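Local atomic coordinates of polyisoprenyl-teichoic acid--peptidoglycan teichoic acid transferase TagV (Bacillus subtilis, PDB entry 6UF3), a protein that belongs to the LytR-CpsA-Psr family of bacterial cell-envelope proteins and folds as a mixed beta-sheet packed with helices. Residues 88-93 and 201-206. Residues are numbered along the deposited sequence; the frame is centred on the assembly and turned at random.
Sequences IDKYVT and ITEGLA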
loop_
_atom_site.group_PDB
_atom_site.type_symbol
_atom_site.label_atom_id
_atom_site.label_comp_id
_atom_site.label_asym_id
_atom_site.label_seq_id
_atom_site.Cartn_x
_atom_site.Cartn_y
_atom_site.Cartn_z
ATOM N N ILE A 88 6.740 -8.539 8.615
ATOM C CA ILE A 88 6.812 -7.428 7.671
ATOM C C ILE A 88 8.277 -7.000 7.643
ATOM O O ILE A 88 8.774 -6.346 8.566
ATOM C CB ILE A 88 5.890 -6.257 8.058
ATOM C CG1 ILE A 88 4.408 -6.616 7.880
ATOM C CG2 ILE A 88 6.255 -4.985 7.260
ATOM C CD1 ILE A 88 4.016 -7.031 6.454
ATOM N N ASP A 89 8.992 -7.382 6.590
ATOM C CA ASP A 89 10.432 -7.154 6.578
ATOM C C ASP A 89 10.785 -5.713 6.229
ATOM O O ASP A 89 11.708 -5.137 6.820
ATOM C CB ASP A 89 11.085 -8.130 5.591
ATOM C CG ASP A 89 10.755 -9.576 5.922
ATOM O OD1 ASP A 89 11.253 -10.086 6.954
ATOM O OD2 ASP A 89 9.961 -10.190 5.185
ATOM N N LYS A 90 10.083 -5.127 5.263
ATOM C CA LYS A 90 10.389 -3.797 4.754
ATOM C C LYS A 90 9.148 -2.927 4.839
ATOM O O LYS A 90 8.020 -3.419 4.775
ATOM C CB LYS A 90 10.874 -3.838 3.278
ATOM C CG LYS A 90 12.145 -4.627 3.079
ATOM C CD LYS A 90 13.321 -3.944 3.799
ATOM C CE LYS A 90 14.644 -4.565 3.385
ATOM N NZ LYS A 90 15.844 -3.914 3.992
ATOM N N TYR A 91 9.363 -1.622 4.966
ATOM C CA TYR A 91 8.266 -0.669 4.985
ATOM C C TYR A 91 8.606 0.506 4.082
ATOM O O TYR A 91 9.774 0.856 3.886
ATOM C CB TYR A 91 7.941 -0.165 6.418
ATOM C CG TYR A 91 9.103 0.516 7.095
ATOM C CD1 TYR A 91 9.337 1.875 6.927
ATOM C CD2 TYR A 91 9.979 -0.207 7.889
ATOM C CE1 TYR A 91 10.415 2.492 7.534
ATOM C CE2 TYR A 91 11.051 0.403 8.503
ATOM C CZ TYR A 91 11.266 1.742 8.316
ATOM O OH TYR A 91 12.341 2.331 8.929
ATOM N N VAL A 92 7.555 1.093 3.523
ATOM C CA VAL A 92 7.627 2.322 2.743
ATOM C C VAL A 92 6.482 3.201 3.223
ATOM O O VAL A 92 5.324 2.781 3.162
ATOM C CB VAL A 92 7.487 2.058 1.234
ATOM C CG1 VAL A 92 7.419 3.381 0.471
ATOM C CG2 VAL A 92 8.631 1.190 0.733
ATOM N N THR A 93 6.788 4.399 3.707
ATOM C CA THR A 93 5.758 5.353 4.103
ATOM C C THR A 93 5.836 6.560 3.181
ATOM O O THR A 93 6.933 7.040 2.873
ATOM C CB THR A 93 5.919 5.818 5.559
ATOM O OG1 THR A 93 6.041 4.689 6.430
ATOM C CG2 THR A 93 4.709 6.644 5.997
ATOM N N ILE A 201 18.980 1.667 -1.551
ATOM C CA ILE A 201 19.048 1.846 -2.999
ATOM C C ILE A 201 19.534 0.569 -3.672
ATOM O O ILE A 201 18.958 0.120 -4.671
ATOM C CB ILE A 201 19.939 3.052 -3.338
ATOM C CG1 ILE A 201 19.206 4.354 -3.013
ATOM C CG2 ILE A 201 20.373 3.000 -4.798
ATOM C CD1 ILE A 201 17.911 4.546 -3.779
ATOM N N THR A 202 20.579 -0.051 -3.116
ATOM C CA THR A 202 21.116 -1.279 -3.696
ATOM C C THR A 202 20.078 -2.394 -3.696
ATOM O O THR A 202 19.988 -3.169 -4.654
ATOM C CB THR A 202 22.369 -1.719 -2.939
ATOM O OG1 THR A 202 22.094 -1.721 -1.532
ATOM C CG2 THR A 202 23.515 -0.772 -3.218
ATOM N N GLU A 203 19.270 -2.485 -2.636
ATOM C CA GLU A 203 18.220 -3.497 -2.610
ATOM C C GLU A 203 17.177 -3.231 -3.681
ATOM O O GLU A 203 16.684 -4.166 -4.329
ATOM C CB GLU A 203 17.558 -3.533 -1.236
ATOM C CG GLU A 203 18.467 -4.001 -0.135
ATOM C CD GLU A 203 17.790 -3.891 1.219
ATOM O OE1 GLU A 203 17.068 -2.895 1.429
ATOM O OE2 GLU A 203 17.967 -4.803 2.051
ATOM N N GLY A 204 16.820 -1.963 -3.877
ATOM C CA GLY A 204 15.844 -1.632 -4.903
ATOM C C GLY A 204 16.354 -1.925 -6.302
ATOM O O GLY A 204 15.609 -2.420 -7.152
ATOM N N LEU A 205 17.629 -1.622 -6.562
ATOM C CA LEU A 205 18.217 -1.950 -7.859
ATOM C C LEU A 205 18.264 -3.455 -8.073
ATOM O O LEU A 205 17.972 -3.947 -9.175
ATOM C CB LEU A 205 19.617 -1.340 -7.973
ATOM C CG LEU A 205 19.604 0.183 -7.893
ATOM C CD1 LEU A 205 21.008 0.744 -8.001
ATOM C CD2 LEU A 205 18.709 0.767 -8.961
ATOM N N ALA A 206 18.602 -4.209 -7.020
ATOM C CA ALA A 206 18.603 -5.663 -7.136
ATOM C C ALA A 206 17.207 -6.187 -7.436
ATOM O O ALA A 206 17.043 -7.099 -8.258
ATOM C CB ALA A 206 19.149 -6.297 -5.857
#
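The carboxylate of Glu-203 is the flat group of this contact, and the ammonium of Lys-90 meets it at the edge formed by its two oxygens, between them and close to their plane. Lys-90 NZ lies 3.0 Å from Glu-203 OE1, and the same distance separates it from Glu-203 OE2, so this is an even, two-pronged salt bridge using the syn lone pair of each oxygen. Behind NZ trails Lys-90 CE, beyond the oxygen edge and to one side of the plane, 3.5 Å from Glu-203 OE1; the lysine lies over neither face. The two side chains meet at an oblique angle.

Long side chains suit both places, because the nearest CA atoms, those of Lys-90 and Glu-203, are 10.8 Å apart. Lysine turns once, at chi2 (-65°), and then runs extended to its nitrogen; glutamate leaves the helix with CD anti to CA (chi2 175°). NZ also donates to the backbone carbonyl oxygen of Asn-198, so a neutral acceptor joins the two carboxylate oxygens around it. OE1 in turn accepts from the backbone N of Arg-200, just before the helix, which, with the two bonds from NZ, helps to set the carboxylate's rotation. An acidic residue fits this first helical turn, where the helix dipole would probably stabilise its negative charge, as would the lysine.

The bridge lies toward the surface and joins strand 90-94 to helix 201-210. That strand runs parallel to strand 6-13, where Lys-90 bonds to Ser-7 and Leu-9 through the backbone, and antiparallel to the short edge strand 196-197. A short link, residues 198-200, leads from this edge strand into the helix; in it the Asn-198 side chain also bonds to the backbone of Asp-89 and Tyr-91. Ile-201 and Leu-205 pack the helix against helix 181-191.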